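Local coordinates for Alpha/beta hydrolase fold protein (Chitinophaga pinensis, PDB 4PW0) that is probably a serine hydrolase of the alpha/beta hydrolase fold, its natural substrate not established, at residues R25-S30 / G75-T80; N51-I56 / L181-E186; A136-K141 / P215-T220; H224-V229 / K247-A252. All blocks are in the same frame, centred on the assembly; numbering follows the deposited sequence. Where two conformers were deposited one is given.

Contact 1 of 4, residues R25-S30 / G75-T80; sequences RYAYRS and GLSSGT
Strand 24-31 is bound here by the loop that follows strand 66-69, through backbone and serine hydroxyls in place of regular strand pairing; residues 25-27 meet Leu76, Ser77 and Ser78 near the edge of the central sheet. Arg25 and Ser78 exchange two hydrogen bonds. Arg25 N donates to Ser78 OG at 2.9 Å, nearly straight at 170°, and Ser78 N donates to Arg25 O at 2.8 Å, in the carbonyl plane. The Ser78 hydroxyl can reach that N-H because OG sits between its own backbone N and carbonyl carbon (chi1 75°). One residue earlier, Ser77 OG, anti to its own carbonyl carbon (chi1 -68°), accepts from Ala27 N over 2.9 Å. This oxygen is also bonded to Asp70 O, so it bridges the strand and the start of the loop. Ser77 CA lies 3.2 Å from Arg25 O and adds a CA-H...O contact to the carbonyl already held by Ser78 N. The apolar part is small: Ala27 CB rests on Leu76 CB at 3.7 Å. The Arg25 side chain, modelled in two conformers, bends at chi3 back over the loop, but the guanidinium lies too close to Leu76 O in the given copy for its position to be trusted. On the strand's other side Tyr26 meets the ring of Phe95 and bonds to Glu94, both on helix 85-98. Backbone bonds tie Tyr26 to Ile19 of strand 17-21 and Arg29 to Ile68 of strand 66-69, while Leu76 leans on Tyr18.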
# COMPACT_ATOMS: atom_id res chain seq x y z
N ARG A 25 -24.76 20.13 -21.10
CA ARG A 25 -25.50 19.44 -20.05
C ARG A 25 -24.60 18.34 -19.50
O ARG A 25 -24.25 17.43 -20.24
CB ARG A 25 -26.77 18.78 -20.61
CG ARG A 25 -27.46 17.79 -19.66
CD ARG A 25 -28.23 16.64 -20.33
NE ARG A 25 -27.57 16.05 -21.51
CZ ARG A 25 -27.89 14.89 -22.09
NH1 ARG A 25 -28.82 14.07 -21.58
NH2 ARG A 25 -27.22 14.50 -23.18
N TYR A 26 -24.20 18.46 -18.24
CA TYR A 26 -23.42 17.42 -17.54
C TYR A 26 -24.33 16.55 -16.70
O TYR A 26 -25.10 17.06 -15.88
CB TYR A 26 -22.35 18.05 -16.66
CG TYR A 26 -21.22 18.71 -17.41
CD1 TYR A 26 -20.09 17.99 -17.79
CD2 TYR A 26 -21.27 20.05 -17.73
CE1 TYR A 26 -19.07 18.60 -18.48
CE2 TYR A 26 -20.23 20.67 -18.41
CZ TYR A 26 -19.11 19.95 -18.77
OH TYR A 26 -18.07 20.49 -19.50
N ALA A 27 -24.20 15.23 -16.91
CA ALA A 27 -24.88 14.24 -16.13
C ALA A 27 -23.99 13.78 -14.96
O ALA A 27 -22.78 13.55 -15.12
CB ALA A 27 -25.24 13.03 -17.00
N TYR A 28 -24.59 13.64 -13.77
CA TYR A 28 -23.84 13.27 -12.60
C TYR A 28 -24.73 12.64 -11.57
O TYR A 28 -25.97 12.68 -11.67
CB TYR A 28 -23.12 14.49 -12.01
CG TYR A 28 -24.04 15.49 -11.34
CD1 TYR A 28 -24.72 16.44 -12.10
CD2 TYR A 28 -24.22 15.50 -9.97
CE1 TYR A 28 -25.55 17.39 -11.47
CE2 TYR A 28 -25.06 16.41 -9.35
CZ TYR A 28 -25.69 17.36 -10.12
OH TYR A 28 -26.53 18.26 -9.48
N ARG A 29 -24.09 12.03 -10.60
CA ARG A 29 -24.75 11.52 -9.40
C ARG A 29 -23.99 11.90 -8.16
O ARG A 29 -22.76 12.04 -8.15
CB ARG A 29 -24.97 10.00 -9.47
CG ARG A 29 -25.64 9.50 -10.72
CD ARG A 29 -25.93 8.02 -10.71
NE ARG A 29 -26.37 7.54 -11.98
CZ ARG A 29 -26.07 6.37 -12.53
NH1 ARG A 29 -25.25 5.52 -11.91
NH2 ARG A 29 -26.54 6.09 -13.72
N SER A 30 -24.73 12.11 -7.08
CA SER A 30 -24.17 12.45 -5.79
C SER A 30 -24.57 11.37 -4.80
O SER A 30 -25.77 11.06 -4.63
CB SER A 30 -24.63 13.83 -5.32
OG SER A 30 -24.01 14.19 -4.12
N GLY A 75 -21.61 9.60 -22.49
CA GLY A 75 -22.85 9.08 -21.93
C GLY A 75 -23.95 10.12 -22.05
O GLY A 75 -24.10 10.76 -23.11
N LEU A 76 -24.63 10.33 -20.93
CA LEU A 76 -25.76 11.30 -20.90
C LEU A 76 -25.31 12.77 -20.87
O LEU A 76 -26.15 13.67 -20.96
CB LEU A 76 -26.68 11.00 -19.73
CG LEU A 76 -27.63 9.84 -19.96
CD1 LEU A 76 -28.14 9.36 -18.59
CD2 LEU A 76 -28.75 10.21 -20.95
N SER A 77 -24.00 13.05 -20.75
CA SER A 77 -23.55 14.42 -20.94
C SER A 77 -23.56 14.80 -22.41
O SER A 77 -23.13 14.06 -23.30
CB SER A 77 -22.17 14.65 -20.33
OG SER A 77 -22.27 14.56 -18.95
N SER A 78 -24.01 16.02 -22.67
CA SER A 78 -24.07 16.47 -24.05
C SER A 78 -22.71 16.97 -24.57
O SER A 78 -21.73 17.08 -23.81
CB SER A 78 -25.14 17.59 -24.20
OG SER A 78 -24.67 18.81 -23.66
N GLY A 79 -22.71 17.31 -25.84
CA GLY A 79 -21.59 17.96 -26.46
C GLY A 79 -20.56 17.00 -27.07
O GLY A 79 -20.82 15.80 -27.25
N THR A 80 -19.43 17.57 -27.41
CA THR A 80 -18.34 16.94 -28.15
C THR A 80 -17.20 16.72 -27.17
O THR A 80 -16.75 17.62 -26.51
CB THR A 80 -17.86 17.89 -29.25
OG1 THR A 80 -18.93 18.10 -30.17
CG2 THR A 80 -16.72 17.31 -30.05

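Contact 2 of 4, residues N51-I56 / L181-E186; sequences NWDPLI and LGRLYE
The turn leading into helix 54-61 comes up to the C-terminal end of helix 171-184, with the closest pair of CA atoms, those of Asp53 and Leu184, 6.4 Å apart. Arg183 grips the Asp53 carboxylate side-on in a two-pronged salt bridge: NE donates to OD1 at 2.8 Å and 172°, NH2 to OD2 at 2.7 Å. Both oxygens lie near the guanidinium plane, and the two flat groups are turned 28° apart. NE arrives on the syn side of OD1, whereas NH2 meets OD2 from above the carboxylate plane. Asp53 places its carboxylate with CG anti to the backbone N (chi1 -175°), and OD1 also accepts from Leu55 N at 3.0 Å, from the opposite face to NE. Three N-H groups thus fix the carboxylate's rotation. Leu55 CD1 packs crosswise on Arg183 CD at 3.5 Å. Beside the ion pair, the Pro54 ring lies against the Arg183 carbonyl, CG to O 3.4 Å, and slides past the Glu186 side chain. Leu184 sends CD2 onto the backbone oxygens of Asn51 and Trp52. Arg183 NH2 has a second acceptor in Tyr266 O, and Pro269 packs against Asp53, Leu55 and Arg183. Asp53 is a helix N-cap whose capping carboxylate doubles as the salt-bridge acceptor, joining helix 54-61 of the alpha/beta hydrolase core to helix 171-184, inserted between strands 127-133 and 226-231 as in the family's cap regions.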
# COMPACT_ATOMS: atom_id res chain seq x y z
N ASN A 51 -20.14 2.30 -14.92
CA ASN A 51 -18.89 1.51 -14.85
C ASN A 51 -18.19 1.64 -13.52
O ASN A 51 -17.21 0.95 -13.24
CB ASN A 51 -17.97 1.90 -15.99
CG ASN A 51 -18.52 1.43 -17.32
OD1 ASN A 51 -19.20 2.16 -18.06
ND2 ASN A 51 -18.28 0.14 -17.61
N TRP A 52 -18.65 2.56 -12.65
CA TRP A 52 -18.16 2.62 -11.29
C TRP A 52 -18.60 1.40 -10.49
O TRP A 52 -19.77 1.00 -10.58
CB TRP A 52 -18.58 3.91 -10.57
CG TRP A 52 -17.91 5.13 -11.10
CD1 TRP A 52 -18.47 6.11 -11.90
CD2 TRP A 52 -16.55 5.51 -10.90
NE1 TRP A 52 -17.53 7.05 -12.23
CE2 TRP A 52 -16.35 6.73 -11.60
CE3 TRP A 52 -15.47 4.97 -10.19
CZ2 TRP A 52 -15.11 7.36 -11.66
CZ3 TRP A 52 -14.26 5.61 -10.22
CH2 TRP A 52 -14.08 6.79 -10.96
N ASP A 53 -17.71 0.86 -9.68
CA ASP A 53 -17.99 -0.32 -8.86
C ASP A 53 -18.81 0.15 -7.67
O ASP A 53 -18.34 0.97 -6.87
CB ASP A 53 -16.65 -0.88 -8.40
CG ASP A 53 -16.75 -2.17 -7.63
OD1 ASP A 53 -17.86 -2.58 -7.17
OD2 ASP A 53 -15.65 -2.79 -7.50
N PRO A 54 -20.06 -0.39 -7.54
CA PRO A 54 -20.85 0.01 -6.37
C PRO A 54 -20.22 -0.29 -5.02
O PRO A 54 -20.41 0.47 -4.08
CB PRO A 54 -22.14 -0.80 -6.53
CG PRO A 54 -21.83 -1.92 -7.42
CD PRO A 54 -20.72 -1.44 -8.35
N LEU A 55 -19.38 -1.33 -4.92
CA LEU A 55 -18.71 -1.52 -3.64
C LEU A 55 -17.80 -0.37 -3.26
O LEU A 55 -17.66 -0.01 -2.10
CB LEU A 55 -17.89 -2.82 -3.62
CG LEU A 55 -18.59 -4.07 -3.25
CD1 LEU A 55 -17.68 -5.27 -3.22
CD2 LEU A 55 -19.30 -3.94 -1.91
N ILE A 56 -17.17 0.22 -4.29
CA ILE A 56 -16.26 1.30 -4.05
C ILE A 56 -16.99 2.61 -3.81
O ILE A 56 -16.70 3.34 -2.84
CB ILE A 56 -15.27 1.41 -5.23
CG1 ILE A 56 -14.43 0.11 -5.27
CG2 ILE A 56 -14.39 2.62 -5.03
CD1 ILE A 56 -13.43 0.05 -6.42
N LEU A 181 -18.13 -7.91 -13.03
CA LEU A 181 -19.23 -7.82 -14.00
C LEU A 181 -20.56 -7.92 -13.33
O LEU A 181 -21.48 -7.15 -13.64
CB LEU A 181 -19.11 -8.92 -15.02
CG LEU A 181 -18.05 -8.66 -16.00
CD1 LEU A 181 -17.92 -9.89 -16.91
CD2 LEU A 181 -18.32 -7.40 -16.85
N GLY A 182 -20.69 -8.83 -12.36
CA GLY A 182 -21.96 -8.94 -11.66
C GLY A 182 -22.25 -7.70 -10.83
O GLY A 182 -23.39 -7.26 -10.73
N ARG A 183 -21.23 -7.12 -10.16
CA ARG A 183 -21.46 -5.92 -9.40
C ARG A 183 -21.95 -4.80 -10.32
O ARG A 183 -22.80 -4.01 -9.88
CB ARG A 183 -20.23 -5.51 -8.63
CG ARG A 183 -19.83 -6.50 -7.55
CD ARG A 183 -18.98 -5.97 -6.43
NE ARG A 183 -17.74 -5.40 -6.96
CZ ARG A 183 -16.68 -6.11 -7.34
NH1 ARG A 183 -16.67 -7.43 -7.25
NH2 ARG A 183 -15.63 -5.45 -7.85
N LEU A 184 -21.50 -4.74 -11.57
CA LEU A 184 -21.91 -3.70 -12.54
C LEU A 184 -23.36 -3.91 -13.02
O LEU A 184 -23.96 -3.00 -13.61
CB LEU A 184 -20.99 -3.64 -13.75
CG LEU A 184 -19.56 -3.22 -13.37
CD1 LEU A 184 -18.73 -3.11 -14.62
CD2 LEU A 184 -19.46 -1.94 -12.59
N TYR A 185 -23.93 -5.08 -12.70
CA TYR A 185 -25.34 -5.42 -12.98
C TYR A 185 -26.32 -4.83 -11.95
O TYR A 185 -27.57 -4.81 -12.19
CB TYR A 185 -25.50 -6.91 -13.10
CG TYR A 185 -26.74 -7.54 -13.81
CD1 TYR A 185 -27.00 -7.30 -15.15
CD2 TYR A 185 -27.54 -8.48 -13.15
CE1 TYR A 185 -28.07 -7.94 -15.81
CE2 TYR A 185 -28.59 -9.11 -13.79
CZ TYR A 185 -28.88 -8.82 -15.09
OH TYR A 185 -29.94 -9.47 -15.77
N GLU A 186 -25.80 -4.43 -10.83
CA GLU A 186 -26.60 -4.03 -9.70
C GLU A 186 -27.47 -2.81 -9.98
O GLU A 186 -28.60 -2.76 -9.45
CB GLU A 186 -25.76 -3.78 -8.45
CG GLU A 186 -26.64 -3.70 -7.19
CD GLU A 186 -26.23 -2.72 -6.17
OE1 GLU A 186 -25.46 -1.81 -6.47
OE2 GLU A 186 -26.70 -2.85 -5.04

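Contact 3 of 4, residues A136-K141 / P215-T220; sequences APQGVK and PSFEIT
Gln138 uses both ends of its side-chain amide on Ser216: OE1 accepts from Ser216 N at 2.8 Å, and NE2 donates to Ser216 OG at 3.1 Å. The second bond is nearly straight, 166°, and lies in the amide plane; in the first the N-H is tilted 34° from the C=O plane. Together they fix which way round the amide sits. OE1 also takes a bond from a water at 2.8 Å, and that water donates its other hydrogen to Phe217 O while resting over the centre of the Phe217 ring. Gln138 extends fully beyond CG, which carries the amide across to the serine. It belongs to a type II beta turn, Pro137 to Val140, in the loop after strand 127-133, and so ties the start of the excursion that leaves the sheet there to the loop that returns to strand 226-231. The Gln138 and Phe217 side chains cross at about a right angle, with the amide and ring planes 43° apart and Gln138 CD 3.6 Å from Phe217 CE1. Pro215 packs along the Gln138 side chain, its CB 3.6 Å from OE1, and reaches Gly139 with CG. Farther in, Pro137 CB touches Ile219 CG1 in the conformer given. Phe217 stacks on His121 of helix 111-122, and Pro137 rests on Leu245 of helix 240-248.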
# COMPACT_ATOMS: atom_id res chain seq x y z
N ALA A 136 -0.51 6.68 -15.02
CA ALA A 136 0.90 6.82 -15.39
C ALA A 136 1.14 8.31 -15.59
O ALA A 136 0.20 9.05 -15.89
CB ALA A 136 1.23 6.06 -16.68
N PRO A 137 2.41 8.72 -15.44
CA PRO A 137 2.71 10.13 -15.76
C PRO A 137 2.69 10.42 -17.28
O PRO A 137 2.75 9.50 -18.09
CB PRO A 137 4.10 10.30 -15.23
CG PRO A 137 4.65 8.98 -14.93
CD PRO A 137 3.60 7.95 -15.06
N GLN A 138 2.67 11.70 -17.61
CA GLN A 138 2.85 12.13 -18.98
C GLN A 138 4.13 11.54 -19.57
O GLN A 138 5.16 11.44 -18.90
CB GLN A 138 2.98 13.64 -19.08
CG GLN A 138 1.76 14.45 -18.75
CD GLN A 138 1.99 15.92 -18.90
OE1 GLN A 138 3.02 16.43 -18.47
NE2 GLN A 138 1.03 16.62 -19.45
N GLY A 139 4.07 11.24 -20.86
CA GLY A 139 5.27 10.94 -21.64
C GLY A 139 5.70 9.50 -21.70
O GLY A 139 6.69 9.15 -22.33
N VAL A 140 4.95 8.61 -21.06
CA VAL A 140 5.40 7.24 -20.97
C VAL A 140 5.28 6.49 -22.28
O VAL A 140 4.26 6.56 -22.98
CB VAL A 140 4.63 6.48 -19.86
CG1 VAL A 140 5.08 6.96 -18.49
CG2 VAL A 140 3.10 6.54 -20.02
N LYS A 141 6.32 5.72 -22.61
CA LYS A 141 6.41 5.02 -23.87
C LYS A 141 5.33 3.96 -24.06
O LYS A 141 4.92 3.66 -25.17
CB LYS A 141 7.81 4.41 -24.03
CG LYS A 141 8.98 5.38 -23.87
CD LYS A 141 8.90 6.58 -24.80
CE LYS A 141 10.23 7.31 -24.85
NZ LYS A 141 10.02 8.68 -25.39
N PRO A 215 6.34 15.80 -21.59
CA PRO A 215 5.65 16.34 -20.40
C PRO A 215 5.61 17.87 -20.39
O PRO A 215 6.59 18.56 -20.83
CB PRO A 215 6.49 15.81 -19.26
CG PRO A 215 7.00 14.52 -19.77
CD PRO A 215 7.36 14.81 -21.20
N SER A 216 4.51 18.40 -19.89
CA SER A 216 4.26 19.84 -19.84
C SER A 216 4.36 20.41 -18.44
O SER A 216 4.25 21.63 -18.25
CB SER A 216 2.90 20.15 -20.45
OG SER A 216 1.81 19.58 -19.70
N PHE A 217 4.52 19.54 -17.45
CA PHE A 217 4.75 19.97 -16.08
C PHE A 217 5.54 18.91 -15.35
O PHE A 217 5.65 17.77 -15.80
CB PHE A 217 3.41 20.28 -15.37
CG PHE A 217 2.57 19.06 -15.11
CD1 PHE A 217 1.67 18.59 -16.08
CD2 PHE A 217 2.66 18.38 -13.91
CE1 PHE A 217 0.91 17.46 -15.84
CE2 PHE A 217 1.89 17.27 -13.69
CZ PHE A 217 1.01 16.82 -14.64
N GLU A 218 6.16 19.30 -14.24
CA GLU A 218 6.98 18.41 -13.44
C GLU A 218 6.11 17.70 -12.42
O GLU A 218 5.43 18.36 -11.66
CB GLU A 218 8.06 19.23 -12.70
CG GLU A 218 9.08 19.80 -13.67
CD GLU A 218 9.88 18.71 -14.35
OE1 GLU A 218 10.08 17.62 -13.75
OE2 GLU A 218 10.34 18.95 -15.48
N ILE A 219 6.15 16.37 -12.43
CA ILE A 219 5.40 15.59 -11.44
C ILE A 219 5.82 15.97 -10.02
O ILE A 219 5.00 16.03 -9.12
CB ILE A 219 5.60 14.05 -11.65
CG1 ILE A 219 4.76 13.58 -12.82
CG2 ILE A 219 5.18 13.26 -10.40
CD1 ILE A 219 3.28 13.79 -12.60
N THR A 220 7.11 16.26 -9.83
CA THR A 220 7.65 16.61 -8.54
C THR A 220 6.98 17.85 -7.94
O THR A 220 7.01 18.06 -6.74
CB THR A 220 9.17 16.87 -8.64
OG1 THR A 220 9.46 17.85 -9.67
CG2 THR A 220 9.92 15.54 -8.93
O HOH W 1 4.23 15.42 -16.15

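Contact 4 of 4, residues H224-V229 / K247-A252; sequences HPVFVV and KQLPDA
His224 meets the other segment through its backbone: a water donates to His224 O at 2.7 Å and accepts from Asp251 N, bridging the two segments just ahead of the strand pairing. The His224 side chain leaves the backbone away from residues 247-252, and NE2 hydrogen-bonds to Pro124 O. Pro225 follows, with the Asp251 carboxylate lying obliquely across it; OD2 comes within 3.4 Å of Pro225 CA and touches CB of the ring. Asp251 CG is anti to the backbone N (chi1 -169°), which brings OD2 over to Pro225, and OD1 bonds to Tyr283 OH. At Val226 the parallel pairing begins. Val226 N donates to Asp251 O at 2.9 Å, the bridge partner is Ala252, and Ala252 CA approaches Val226 O at 3.1 Å in a CA-H...O contact. The side chains of the two bridge residues project from the same face of the sheet, CB to CB 4.0 Å. Leu249 CD1 packs against this pair from the end of helix 240-248, reaching Val226 CG1 at 3.9 Å, and the two side chains cross at about a right angle. Val228, two residues on, extends the patch: its CG2 meets Leu249 CD1 and Ala252 CB more loosely. Beyond these segments Val226 and Val228 bond through their backbones to Ile253. Strand 226-231, helix 240-248 and strand 252-257 form a beta-alpha-beta unit. The chemistry divides accordingly: backbone bonds fix the parallel alignment, with the water just ahead of it, while Leu249, just after the helix, meets the sheet face through apolar contacts.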
# COMPACT_ATOMS: atom_id res chain seq x y z
N HIS A 224 0.50 17.86 -3.16
CA HIS A 224 -0.60 17.31 -2.42
C HIS A 224 -0.31 15.90 -1.91
O HIS A 224 0.49 15.19 -2.51
CB HIS A 224 -1.83 17.16 -3.31
CG HIS A 224 -2.25 18.42 -3.98
ND1 HIS A 224 -1.54 18.98 -5.01
CD2 HIS A 224 -3.32 19.21 -3.76
CE1 HIS A 224 -2.14 20.10 -5.38
NE2 HIS A 224 -3.23 20.26 -4.64
N PRO A 225 -0.95 15.49 -0.82
CA PRO A 225 -0.94 14.04 -0.51
C PRO A 225 -1.60 13.24 -1.66
O PRO A 225 -2.67 13.61 -2.14
CB PRO A 225 -1.79 13.94 0.75
CG PRO A 225 -1.94 15.35 1.26
CD PRO A 225 -1.88 16.22 0.05
N VAL A 226 -0.93 12.17 -2.07
CA VAL A 226 -1.41 11.33 -3.15
C VAL A 226 -1.41 9.89 -2.69
O VAL A 226 -0.46 9.44 -2.02
CB VAL A 226 -0.54 11.46 -4.43
CG1 VAL A 226 -1.12 10.66 -5.59
CG2 VAL A 226 -0.42 12.93 -4.84
N PHE A 227 -2.42 9.13 -3.12
CA PHE A 227 -2.45 7.69 -2.90
C PHE A 227 -2.52 7.04 -4.27
O PHE A 227 -3.48 7.29 -5.03
CB PHE A 227 -3.67 7.36 -2.07
CG PHE A 227 -3.88 5.89 -1.82
CD1 PHE A 227 -2.80 5.03 -1.65
CD2 PHE A 227 -5.16 5.39 -1.75
CE1 PHE A 227 -3.00 3.68 -1.35
CE2 PHE A 227 -5.36 4.05 -1.44
CZ PHE A 227 -4.29 3.20 -1.28
N VAL A 228 -1.49 6.25 -4.61
CA VAL A 228 -1.37 5.65 -5.95
C VAL A 228 -1.63 4.15 -5.76
O VAL A 228 -0.95 3.50 -4.96
CB VAL A 228 0.03 5.85 -6.53
CG1 VAL A 228 0.14 5.19 -7.88
CG2 VAL A 228 0.42 7.33 -6.64
N VAL A 229 -2.57 3.61 -6.54
CA VAL A 229 -2.93 2.18 -6.49
C VAL A 229 -2.74 1.57 -7.88
O VAL A 229 -3.11 2.15 -8.92
CB VAL A 229 -4.40 2.01 -6.05
CG1 VAL A 229 -4.86 0.56 -6.15
CG2 VAL A 229 -4.58 2.54 -4.64
N LYS A 247 8.03 7.52 -6.88
CA LYS A 247 9.38 8.07 -6.77
C LYS A 247 9.41 9.58 -7.00
O LYS A 247 10.14 10.29 -6.30
CB LYS A 247 10.32 7.42 -7.78
CG LYS A 247 10.63 6.00 -7.43
CD LYS A 247 11.84 5.48 -8.17
CE LYS A 247 11.63 5.30 -9.60
NZ LYS A 247 12.95 4.85 -10.16
N GLN A 248 8.64 10.06 -7.96
CA GLN A 248 8.73 11.44 -8.36
C GLN A 248 7.88 12.38 -7.51
O GLN A 248 8.27 13.51 -7.26
CB GLN A 248 8.41 11.59 -9.85
CG GLN A 248 9.40 10.90 -10.79
CD GLN A 248 8.98 10.97 -12.26
OE1 GLN A 248 8.64 12.02 -12.74
NE2 GLN A 248 9.01 9.83 -12.96
N LEU A 249 6.73 11.91 -7.04
CA LEU A 249 5.88 12.70 -6.18
C LEU A 249 6.51 12.86 -4.80
O LEU A 249 7.15 11.94 -4.31
CB LEU A 249 4.50 12.05 -6.03
CG LEU A 249 3.61 12.14 -7.29
CD1 LEU A 249 2.45 11.17 -7.18
CD2 LEU A 249 3.08 13.55 -7.50
N PRO A 250 6.35 14.04 -4.19
CA PRO A 250 6.96 14.22 -2.87
C PRO A 250 6.19 13.60 -1.71
O PRO A 250 6.80 13.31 -0.68
CB PRO A 250 7.02 15.72 -2.75
CG PRO A 250 5.91 16.26 -3.62
CD PRO A 250 5.92 15.31 -4.80
N ASP A 251 4.88 13.42 -1.86
CA ASP A 251 4.04 12.93 -0.77
C ASP A 251 3.02 11.90 -1.24
O ASP A 251 1.83 12.06 -1.04
CB ASP A 251 3.34 14.08 -0.03
CG ASP A 251 2.69 13.65 1.27
OD1 ASP A 251 3.16 12.64 1.86
OD2 ASP A 251 1.69 14.32 1.68
N ALA A 252 3.52 10.86 -1.90
CA ALA A 252 2.64 9.77 -2.35
C ALA A 252 2.87 8.50 -1.56
O ALA A 252 4.01 8.07 -1.32
CB ALA A 252 2.82 9.46 -3.85
O HOH W 2 2.89 14.55 -3.68

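Contacts 3 and 4 adjoin, their centres 14 Å apart: Ile219 O is 3.5 Å from Leu249 CD2, so the returning loop rests on the end of helix 240-248. Contacts 1 and 4 reach the same sheet on opposite sides of the chain's centre, about 30 Å apart between centres. Contact 2 stands about 20 Å from contact 1 and 31 Å from contact 3, centre to centre. In contact 2 the Trp52 side chain lies near, without touching, the presumed nucleophile elbow around Ser110, which with His262 and Asp234 probably forms the catalytic triad.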